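Local coordinates for glycosyltransferase (Streptomyces viridochromogenes, PDB 2IV3), which probably transfers a sugar from a nucleotide-activated donor to an acceptor as a GT-B-type glycosyltransferase, and binds UDP, at residues V9-R14 and G31-V36; P144-P149 and V322-R327; G188-L193 and T213-G218. All coordinates share one frame; numbering follows the deposited sequence.

Contact 1 of 3, residues V9-R14 and G31-V36; sequences VNIPLR and GIQWVV. With UDP (uridine-5'-diphosphate), chain E.
Gln33, in the first turn of helix 32-45, lays its aliphatic part against the amide of Asn10, with CG of Gln33 3.4 Å from OD1 of Asn10. The two amide planes are turned 54° apart and no direct hydrogen bond joins them. A water does so instead, accepting from Gln33 NE2 (2.8 Å) and from Asn10 ND2. Asn10 ND2 also reaches Gly54 O, whereas its buried OD1 has no polar partner in the model and faces carbon atoms of Gln33 and Ile32. The bend of the Gln33 chain at chi2 (96°) carries NE2 of Gln33 past Ile11 CG2 towards Leu13 CD1, 3.6 Å away. Ile11 meets Ile32 at about a right angle, CD1 against CD1 at 3.8 Å, and its CG2 branch rests against CG2 of Ile32. Trp34 turns away from the loop, and its CD1 lies 3.4 Å from O3' of UDP. Thr243 of the second subunit packs on Ile11 and Leu13. Within the chain, the contact ties the loop leaving strand 5-9, in the N-terminal parallel sheet, to the start of helix 32-45.

Contact 2 of 3, residues P144-P149 and V322-R327; sequences PIPVDP and VTIAER
Ile324 meets Pro144 and Pro146 with two different branches and dominates this apolar contact, in which no hydrogen bond passes between the segments. It contributes 85 of the 196 Å² buried here, and its CA is 5.6 Å from that of Pro146, the closest approach of the two backbones. CG2 of Ile324, anti to the backbone N, presses on the Pro146 ring: it is 3.3 Å from CB of Pro146, tighter than usual van der Waals contact, while CG and CD of the same ring lie a little farther from that methyl. The two side chains cross at about a right angle. The other branch runs towards Pro144: with chi2 at -106°, away from a staggered value, CD1 of Ile324 is 3.5 Å from CG of Pro144. CD1 of Ile324 also lies 3.3 Å from O of Pro144, and therefore touches both the ring and the backbone of that residue. Ala325, one position on, turns its methyl to Leu39 and Leu43 of helix 32-45, and Val322, a turn earlier, packs on Leu46 in the loop that follows that helix. Arg327, one turn after Ile324, adds a looser, exposed flank, with NH1 of Arg327 4.2 Å from CD of Pro144. On the loop side, Val147 bonds through its backbone to Trp319 and His321, while Ile145 points away from helix 321-336 and packs on helices 256-263 and 32-45. Helix 321-336 thus lies against both this loop and helix 32-45 of the N-terminal half, consistent with the C-terminal helix of GT-B enzymes that crosses back to the N-terminal domain.

Contact 3 of 3, residues G188-L193 and T213-G218; sequences GRRLVL and TVEPIG
Leu191 and Leu193 each give an N-H to and take one from the neighbouring strand, making the ladder of a parallel pair. Leu191 N bonds to Thr213 O (2.7 Å) and Leu191 O receives Glu215 N. Leu193 N then reaches Glu215 O, and Leu193 O accepts from Ile217 N at a longer 3.2 Å. The strand axes come within 4.6 Å, with their directions 21° apart.

On the face with Leu191, Leu193 and Val214, CD1 of Leu193 touches both CG2 of Val214 and CB of Pro216, the latter 4.0 Å away. Leu193 and Val214 run alongside each other in the same direction. On the face with Val192, CG1 of that residue meets CD1 of Ile217 at 3.7 Å. Towards the start of the pair, OE2 of Glu215 rests on the aliphatic part of Arg190, 3.2 Å from its CG. The bend of the arginine at chi2 (-63°) brings NH1 of Arg190 beside CA of Thr213, and NE of Arg190 stays 4.4 Å from OE2 of Glu215, too far for a salt bridge.

Before the strand, Gly188, with positive phi, is the C-prime residue of the Schellman motif that ends helix 177-187; NH1 of the following Arg189 bonds to Asp163 O. Beyond this pair, strand 165-168 flanks 191-194 on its other side, leaving 214-218 as an outermost strand of the second sheet within the chain. Helix 200-209 makes the beta-alpha-beta crossover between the two strands; helix 177-187 packs on Leu191 and Val214, and helix 222-231 on Ile217.

Contacts 1 and 2 are neighbours, their centres about 16 Å apart, and they meet directly where CG2 of Val35 packs on CG1 of Ile145 at 3.7 Å. Contact 3 stands apart, in the edge of the C-terminal sheet, its centre about 28 Å from that of contact 1 and about 31 Å from that of contact 2, although along the chain it is nested inside the loop that contact 2 closes. They approach the UDP site to different degrees: Trp34 of contact 1 touches the nucleotide, whereas, between nearest atoms, the Ile145 side chain of contact 2 is about 5 Å from UDP and Gly218 of contact 3 about 6 Å. The arrangement fits a GT-B fold, whose two Rossmann-like domains face a nucleotide-binding cleft.

Contact 1 of 3, residues V9-R14 and G31-V36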
loop_
_atom_site.group_PDB
_atom_site.type_symbol
_atom_site.label_atom_id
_atom_site.label_comp_id
_atom_site.label_asym_id
_atom_site.label_seq_id
_atom_site.Cartn_x
_atom_site.Cartn_y
_atom_site.Cartn_z
ATOM N N VAL A 9 -12.335 -15.354 5.904
ATOM C CA VAL A 9 -11.545 -15.076 4.727
ATOM C C VAL A 9 -10.210 -14.416 5.079
ATOM O O VAL A 9 -10.151 -13.248 5.473
ATOM C CB VAL A 9 -12.330 -14.305 3.700
ATOM C CG1 VAL A 9 -11.525 -14.122 2.440
ATOM C CG2 VAL A 9 -13.655 -15.058 3.364
ATOM N N ASN A 10 -9.145 -15.196 4.966
ATOM C CA ASN A 10 -7.816 -14.696 5.177
ATOM C C ASN A 10 -7.565 -13.798 3.986
ATOM O O ASN A 10 -8.387 -13.759 3.070
ATOM C CB ASN A 10 -6.846 -15.882 5.135
ATOM C CG ASN A 10 -5.412 -15.475 5.293
ATOM O OD1 ASN A 10 -5.084 -14.662 6.150
ATOM N ND2 ASN A 10 -4.538 -16.046 4.479
ATOM N N ILE A 11 -6.443 -13.079 4.016
ATOM C CA ILE A 11 -5.922 -12.363 2.892
ATOM C C ILE A 11 -5.191 -13.345 1.999
ATOM O O ILE A 11 -4.114 -13.859 2.378
ATOM C CB ILE A 11 -4.998 -11.167 3.338
ATOM C CG1 ILE A 11 -4.617 -10.303 2.120
ATOM C CG2 ILE A 11 -3.799 -11.628 4.153
ATOM C CD1 ILE A 11 -3.870 -9.054 2.442
ATOM N N PRO A 12 -5.758 -13.611 0.791
ATOM C CA PRO A 12 -5.113 -14.555 -0.112
ATOM C C PRO A 12 -3.819 -14.034 -0.769
ATOM O O PRO A 12 -3.844 -13.144 -1.614
ATOM C CB PRO A 12 -6.201 -14.867 -1.154
ATOM C CG PRO A 12 -7.323 -13.951 -0.896
ATOM C CD PRO A 12 -6.999 -13.048 0.217
ATOM N N LEU A 13 -2.709 -14.656 -0.403
ATOM C CA LEU A 13 -1.382 -14.216 -0.825
ATOM C C LEU A 13 -0.492 -15.425 -1.051
ATOM O O LEU A 13 -0.472 -16.359 -0.259
ATOM C CB LEU A 13 -0.715 -13.304 0.235
ATOM C CG LEU A 13 -1.382 -11.993 0.690
ATOM C CD1 LEU A 13 -0.635 -11.472 1.904
ATOM C CD2 LEU A 13 -1.437 -10.930 -0.399
ATOM N N ARG A 14 0.250 -15.391 -2.142
ATOM C CA ARG A 14 1.177 -16.470 -2.422
ATOM C C ARG A 14 2.449 -16.212 -1.648
ATOM O O ARG A 14 2.802 -15.048 -1.341
ATOM C CB ARG A 14 1.481 -16.565 -3.908
ATOM C CG ARG A 14 0.258 -16.618 -4.776
ATOM C CD ARG A 14 0.018 -18.032 -5.272
ATOM N NE ARG A 14 -0.974 -18.080 -6.342
ATOM C CZ ARG A 14 -1.513 -19.196 -6.825
ATOM N NH1 ARG A 14 -1.184 -20.391 -6.343
ATOM N NH2 ARG A 14 -2.407 -19.114 -7.793
ATOM N N GLY A 31 0.570 -10.566 9.685
ATOM C CA GLY A 31 -0.233 -10.331 10.901
ATOM C C GLY A 31 -1.735 -10.462 10.758
ATOM O O GLY A 31 -2.453 -10.685 11.752
ATOM N N ILE A 32 -2.229 -10.289 9.533
ATOM C CA ILE A 32 -3.589 -10.650 9.249
ATOM C C ILE A 32 -3.761 -12.146 9.434
ATOM O O ILE A 32 -4.789 -12.605 9.914
ATOM C CB ILE A 32 -3.990 -10.292 7.833
ATOM C CG1 ILE A 32 -3.917 -8.758 7.634
ATOM C CG2 ILE A 32 -5.386 -10.849 7.560
ATOM C CD1 ILE A 32 -3.778 -8.320 6.154
ATOM N N GLN A 33 -2.750 -12.902 9.041
ATOM C CA GLN A 33 -2.818 -14.339 9.063
ATOM C C GLN A 33 -2.810 -14.861 10.518
ATOM O O GLN A 33 -3.415 -15.881 10.805
ATOM C CB GLN A 33 -1.651 -14.920 8.226
ATOM C CG GLN A 33 -1.719 -14.675 6.693
ATOM C CD GLN A 33 -0.903 -13.449 6.200
ATOM O OE1 GLN A 33 -0.512 -12.572 6.978
ATOM N NE2 GLN A 33 -0.652 -13.399 4.894
ATOM N N TRP A 34 -2.101 -14.166 11.413
ATOM C CA TRP A 34 -2.148 -14.387 12.865
ATOM C C TRP A 34 -3.479 -13.929 13.509
ATOM O O TRP A 34 -4.130 -14.674 14.253
ATOM C CB TRP A 34 -0.929 -13.735 13.551
ATOM C CG TRP A 34 0.280 -14.649 13.621
ATOM C CD1 TRP A 34 1.494 -14.463 13.022
ATOM C CD2 TRP A 34 0.364 -15.906 14.313
ATOM N NE1 TRP A 34 2.323 -15.540 13.282
ATOM C CE2 TRP A 34 1.670 -16.416 14.105
ATOM C CE3 TRP A 34 -0.534 -16.644 15.108
ATOM C CZ2 TRP A 34 2.088 -17.638 14.641
ATOM C CZ3 TRP A 34 -0.115 -17.849 15.657
ATOM C CH2 TRP A 34 1.188 -18.335 15.426
ATOM N N VAL A 35 -3.913 -12.719 13.211
ATOM C CA VAL A 35 -5.236 -12.296 13.718
ATOM C C VAL A 35 -6.227 -13.430 13.502
ATOM O O VAL A 35 -6.898 -13.850 14.443
ATOM C CB VAL A 35 -5.750 -11.010 13.054
ATOM C CG1 VAL A 35 -7.266 -10.760 13.433
ATOM C CG2 VAL A 35 -4.886 -9.856 13.489
ATOM N N VAL A 36 -6.275 -13.926 12.260
ATOM C CA VAL A 36 -7.221 -14.962 11.820
ATOM C C VAL A 36 -7.032 -16.282 12.606
ATOM O O VAL A 36 -7.993 -16.817 13.163
ATOM C CB VAL A 36 -7.091 -15.190 10.286
ATOM C CG1 VAL A 36 -8.092 -16.191 9.832
ATOM C CG2 VAL A 36 -7.323 -13.870 9.504
HETATM N N1 UDP E . 6.567 -11.317 11.880
HETATM C C2 UDP E . 7.135 -12.603 11.836
HETATM N N3 UDP E . 8.453 -12.728 11.554
HETATM C C4 UDP E . 9.212 -11.654 11.319
HETATM C C5 UDP E . 8.684 -10.379 11.355
HETATM C C6 UDP E . 7.324 -10.242 11.638
HETATM O O2 UDP E . 6.422 -13.612 12.056
HETATM O O4 UDP E . 10.401 -11.781 11.087
HETATM C "C1'" UDP E . 5.125 -11.160 12.166
HETATM C "C2'" UDP E . 4.753 -10.552 13.522
HETATM O "O2'" UDP E . 4.729 -11.445 14.626
HETATM C "C3'" UDP E . 3.335 -10.086 13.277
HETATM C "C4'" UDP E . 3.428 -9.586 11.839
HETATM O "O4'" UDP E . 4.605 -10.195 11.251
HETATM O "O3'" UDP E . 2.447 -11.198 13.416
HETATM C "C5'" UDP E . 3.669 -8.092 11.875
HETATM O "O5'" UDP E . 2.406 -7.491 11.760
HETATM P PA UDP E . 2.118 -6.012 12.331
HETATM O O1A UDP E . 0.588 -5.697 12.331
HETATM O O2A UDP E . 2.731 -5.730 13.710
HETATM O O3A UDP E . 2.831 -5.049 11.266
HETATM P PB UDP E . 2.298 -4.931 9.738
HETATM O O1B UDP E . 1.418 -3.669 9.572
HETATM O O2B UDP E . 1.425 -6.284 9.388
HETATM O O3B UDP E . 3.508 -4.923 8.805
HETATM O O HOH W 1 -2.074 -15.050 3.159
#

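Contact 2 of 3, residues P144-P149 and V322-R327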
loop_
_atom_site.group_PDB
_atom_site.type_symbol
_atom_site.label_atom_id
_atom_site.label_comp_id
_atom_site.label_asym_id
_atom_site.label_seq_id
_atom_site.Cartn_x
_atom_site.Cartn_y
_atom_site.Cartn_z
ATOM N N PRO A 144 -10.098 -5.028 19.089
ATOM C CA PRO A 144 -8.659 -5.095 18.842
ATOM C C PRO A 144 -8.168 -6.493 18.454
ATOM O O PRO A 144 -8.898 -7.462 18.521
ATOM C CB PRO A 144 -8.062 -4.681 20.202
ATOM C CG PRO A 144 -9.109 -5.059 21.192
ATOM C CD PRO A 144 -10.391 -4.785 20.513
ATOM N N ILE A 145 -6.915 -6.601 18.093
ATOM C CA ILE A 145 -6.325 -7.910 17.800
ATOM C C ILE A 145 -6.436 -8.969 18.941
ATOM O O ILE A 145 -6.068 -8.716 20.088
ATOM C CB ILE A 145 -4.956 -7.674 17.254
ATOM C CG1 ILE A 145 -5.163 -6.999 15.901
ATOM C CG2 ILE A 145 -4.101 -9.004 17.175
ATOM C CD1 ILE A 145 -3.913 -6.439 15.246
ATOM N N PRO A 146 -7.015 -10.149 18.640
ATOM C CA PRO A 146 -7.006 -11.227 19.637
ATOM C C PRO A 146 -5.658 -11.940 19.726
ATOM O O PRO A 146 -4.912 -11.973 18.749
ATOM C CB PRO A 146 -8.062 -12.191 19.112
ATOM C CG PRO A 146 -8.092 -11.994 17.669
ATOM C CD PRO A 146 -7.715 -10.554 17.405
ATOM N N VAL A 147 -5.367 -12.491 20.904
ATOM C CA VAL A 147 -4.167 -13.289 21.134
ATOM C C VAL A 147 -4.477 -14.572 21.904
ATOM O O VAL A 147 -5.114 -14.595 22.953
ATOM C CB VAL A 147 -3.010 -12.458 21.730
ATOM C CG1 VAL A 147 -3.260 -12.090 23.162
ATOM C CG2 VAL A 147 -1.662 -13.183 21.536
ATOM N N ASP A 148 -4.070 -15.685 21.325
ATOM C CA ASP A 148 -4.254 -16.944 21.975
ATOM C C ASP A 148 -2.941 -17.253 22.652
ATOM O O ASP A 148 -1.927 -17.464 21.977
ATOM C CB ASP A 148 -4.628 -18.017 20.964
ATOM C CG ASP A 148 -5.006 -19.303 21.617
ATOM O OD1 ASP A 148 -4.907 -19.444 22.841
ATOM O OD2 ASP A 148 -5.428 -20.191 20.906
ATOM N N PRO A 149 -2.956 -17.264 24.000
ATOM C CA PRO A 149 -1.771 -17.478 24.803
ATOM C C PRO A 149 -1.133 -18.832 24.507
ATOM O O PRO A 149 0.079 -18.975 24.593
ATOM C CB PRO A 149 -2.315 -17.437 26.238
ATOM C CG PRO A 149 -3.638 -16.749 26.156
ATOM C CD PRO A 149 -4.167 -17.039 24.819
ATOM N N VAL A 322 -10.448 -15.749 23.424
ATOM C CA VAL A 322 -11.809 -16.148 23.739
ATOM C C VAL A 322 -12.665 -14.922 23.920
ATOM O O VAL A 322 -13.755 -14.841 23.399
ATOM C CB VAL A 322 -11.913 -16.972 25.053
ATOM C CG1 VAL A 322 -13.338 -16.802 25.685
ATOM C CG2 VAL A 322 -11.651 -18.416 24.790
ATOM N N THR A 323 -12.173 -13.973 24.699
ATOM C CA THR A 323 -12.943 -12.772 25.017
ATOM C C THR A 323 -13.166 -11.942 23.748
ATOM O O THR A 323 -14.223 -11.380 23.535
ATOM C CB THR A 323 -12.241 -11.918 26.104
ATOM O OG1 THR A 323 -12.811 -10.607 26.084
ATOM C CG2 THR A 323 -10.755 -11.754 25.792
ATOM N N ILE A 324 -12.159 -11.900 22.893
ATOM C CA ILE A 324 -12.288 -11.201 21.632
ATOM C C ILE A 324 -13.163 -11.934 20.586
ATOM O O ILE A 324 -13.911 -11.286 19.848
ATOM C CB ILE A 324 -10.919 -10.863 21.107
ATOM C CG1 ILE A 324 -10.337 -9.707 21.982
ATOM C CG2 ILE A 324 -10.947 -10.671 19.545
ATOM C CD1 ILE A 324 -10.286 -8.351 21.358
ATOM N N ALA A 325 -13.093 -13.264 20.533
ATOM C CA ALA A 325 -13.934 -14.011 19.591
ATOM C C ALA A 325 -15.422 -13.860 19.955
ATOM O O ALA A 325 -16.302 -14.008 19.091
ATOM C CB ALA A 325 -13.544 -15.468 19.570
ATOM N N GLU A 326 -15.674 -13.541 21.222
ATOM C CA GLU A 326 -17.004 -13.568 21.752
ATOM C C GLU A 326 -17.678 -12.270 21.418
ATOM O O GLU A 326 -18.866 -12.235 21.137
ATOM C CB GLU A 326 -17.025 -13.940 23.259
ATOM C CG GLU A 326 -16.928 -12.818 24.285
ATOM C CD GLU A 326 -16.948 -13.324 25.771
ATOM O OE1 GLU A 326 -16.133 -12.853 26.626
ATOM O OE2 GLU A 326 -17.784 -14.181 26.078
ATOM N N ARG A 327 -16.894 -11.200 21.398
ATOM C CA ARG A 327 -17.410 -9.887 20.995
ATOM C C ARG A 327 -17.746 -9.892 19.494
ATOM O O ARG A 327 -18.648 -9.176 19.056
ATOM C CB ARG A 327 -16.399 -8.799 21.323
ATOM C CG ARG A 327 -16.174 -8.666 22.796
ATOM C CD ARG A 327 -15.054 -7.733 23.095
ATOM N NE ARG A 327 -15.221 -6.404 22.517
ATOM C CZ ARG A 327 -14.342 -5.419 22.725
ATOM N NH1 ARG A 327 -13.254 -5.632 23.497
ATOM N NH2 ARG A 327 -14.540 -4.233 22.151
#

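Contact 3 of 3, residues G188-L193 and T213-G218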
loop_
_atom_site.group_PDB
_atom_site.type_symbol
_atom_site.label_atom_id
_atom_site.label_comp_id
_atom_site.label_asym_id
_atom_site.label_seq_id
_atom_site.Cartn_x
_atom_site.Cartn_y
_atom_site.Cartn_z
ATOM N N GLY A 188 21.663 1.835 25.143
ATOM C CA GLY A 188 22.981 1.179 25.184
ATOM C C GLY A 188 22.889 -0.323 24.990
ATOM O O GLY A 188 23.846 -1.059 25.238
ATOM N N ARG A 189 21.728 -0.747 24.508
ATOM C CA ARG A 189 21.364 -2.145 24.274
ATOM C C ARG A 189 21.571 -2.555 22.805
ATOM O O ARG A 189 21.966 -1.730 21.970
ATOM C CB ARG A 189 19.877 -2.311 24.610
ATOM C CG ARG A 189 19.528 -1.994 26.027
ATOM C CD ARG A 189 19.171 -3.264 26.762
ATOM N NE ARG A 189 19.212 -3.080 28.214
ATOM C CZ ARG A 189 19.076 -4.054 29.104
ATOM N NH1 ARG A 189 18.886 -5.304 28.718
ATOM N NH2 ARG A 189 19.139 -3.775 30.393
ATOM N N ARG A 190 21.292 -3.829 22.501
ATOM C CA ARG A 190 21.312 -4.314 21.132
ATOM C C ARG A 190 19.906 -4.307 20.576
ATOM O O ARG A 190 18.951 -4.503 21.329
ATOM C CB ARG A 190 21.906 -5.718 21.061
ATOM C CG ARG A 190 23.435 -5.746 21.294
ATOM C CD ARG A 190 24.227 -4.963 20.205
ATOM N NE ARG A 190 25.491 -4.402 20.708
ATOM C CZ ARG A 190 25.628 -3.181 21.238
ATOM N NH1 ARG A 190 24.588 -2.350 21.351
ATOM N NH2 ARG A 190 26.817 -2.779 21.655
ATOM N N LEU A 191 19.763 -4.059 19.270
ATOM C CA LEU A 191 18.456 -4.214 18.630
ATOM C C LEU A 191 18.450 -5.431 17.738
ATOM O O LEU A 191 19.011 -5.407 16.634
ATOM C CB LEU A 191 18.027 -2.973 17.833
ATOM C CG LEU A 191 16.597 -3.157 17.303
ATOM C CD1 LEU A 191 15.512 -3.320 18.427
ATOM C CD2 LEU A 191 16.166 -2.085 16.286
ATOM N N VAL A 192 17.842 -6.507 18.227
ATOM C CA VAL A 192 17.596 -7.648 17.369
ATOM C C VAL A 192 16.528 -7.231 16.373
ATOM O O VAL A 192 15.408 -6.902 16.749
ATOM C CB VAL A 192 17.204 -8.917 18.134
ATOM C CG1 VAL A 192 16.691 -9.980 17.165
ATOM C CG2 VAL A 192 18.393 -9.446 18.866
ATOM N N LEU A 193 16.915 -7.215 15.105
ATOM C CA LEU A 193 16.148 -6.628 14.017
ATOM C C LEU A 193 15.553 -7.768 13.229
ATOM O O LEU A 193 16.105 -8.213 12.238
ATOM C CB LEU A 193 17.104 -5.813 13.128
ATOM C CG LEU A 193 16.591 -4.663 12.247
ATOM C CD1 LEU A 193 17.641 -4.352 11.190
ATOM C CD2 LEU A 193 15.266 -4.969 11.575
ATOM N N THR A 213 24.703 -1.272 17.015
ATOM C CA THR A 213 23.498 -1.473 17.806
ATOM C C THR A 213 22.631 -2.607 17.256
ATOM O O THR A 213 22.024 -3.376 18.019
ATOM C CB THR A 213 22.673 -0.153 17.947
ATOM O OG1 THR A 213 23.347 0.761 18.825
ATOM C CG2 THR A 213 21.272 -0.397 18.498
ATOM N N VAL A 214 22.546 -2.721 15.936
ATOM C CA VAL A 214 21.540 -3.619 15.400
ATOM C C VAL A 214 22.155 -4.935 14.980
ATOM O O VAL A 214 23.282 -4.974 14.473
ATOM C CB VAL A 214 20.675 -2.961 14.279
ATOM C CG1 VAL A 214 20.510 -1.465 14.538
ATOM C CG2 VAL A 214 21.259 -3.224 12.898
ATOM N N GLU A 215 21.425 -6.008 15.255
ATOM C CA GLU A 215 21.728 -7.331 14.727
ATOM C C GLU A 215 20.573 -7.702 13.827
ATOM O O GLU A 215 19.472 -8.004 14.313
ATOM C CB GLU A 215 21.914 -8.354 15.851
ATOM C CG GLU A 215 23.138 -8.021 16.688
ATOM C CD GLU A 215 23.144 -8.652 18.084
ATOM O OE1 GLU A 215 22.722 -9.834 18.216
ATOM O OE2 GLU A 215 23.602 -7.961 19.040
ATOM N N PRO A 216 20.801 -7.629 12.506
ATOM C CA PRO A 216 19.756 -8.021 11.561
ATOM C C PRO A 216 19.746 -9.543 11.394
ATOM O O PRO A 216 20.791 -10.163 11.144
ATOM C CB PRO A 216 20.141 -7.290 10.256
ATOM C CG PRO A 216 21.570 -6.754 10.465
ATOM C CD PRO A 216 22.045 -7.211 11.830
ATOM N N ILE A 217 18.581 -10.150 11.572
ATOM C CA ILE A 217 18.487 -11.596 11.446
ATOM C C ILE A 217 17.616 -12.050 10.236
ATOM O O ILE A 217 17.638 -13.212 9.819
ATOM C CB ILE A 217 18.112 -12.252 12.800
ATOM C CG1 ILE A 217 16.715 -11.841 13.281
ATOM C CG2 ILE A 217 19.082 -11.852 13.875
ATOM C CD1 ILE A 217 16.346 -12.562 14.536
ATOM N N GLY A 218 16.878 -11.104 9.663
ATOM C CA GLY A 218 15.961 -11.384 8.559
ATOM C C GLY A 218 14.659 -11.931 9.093
ATOM O O GLY A 218 14.436 -11.929 10.306
#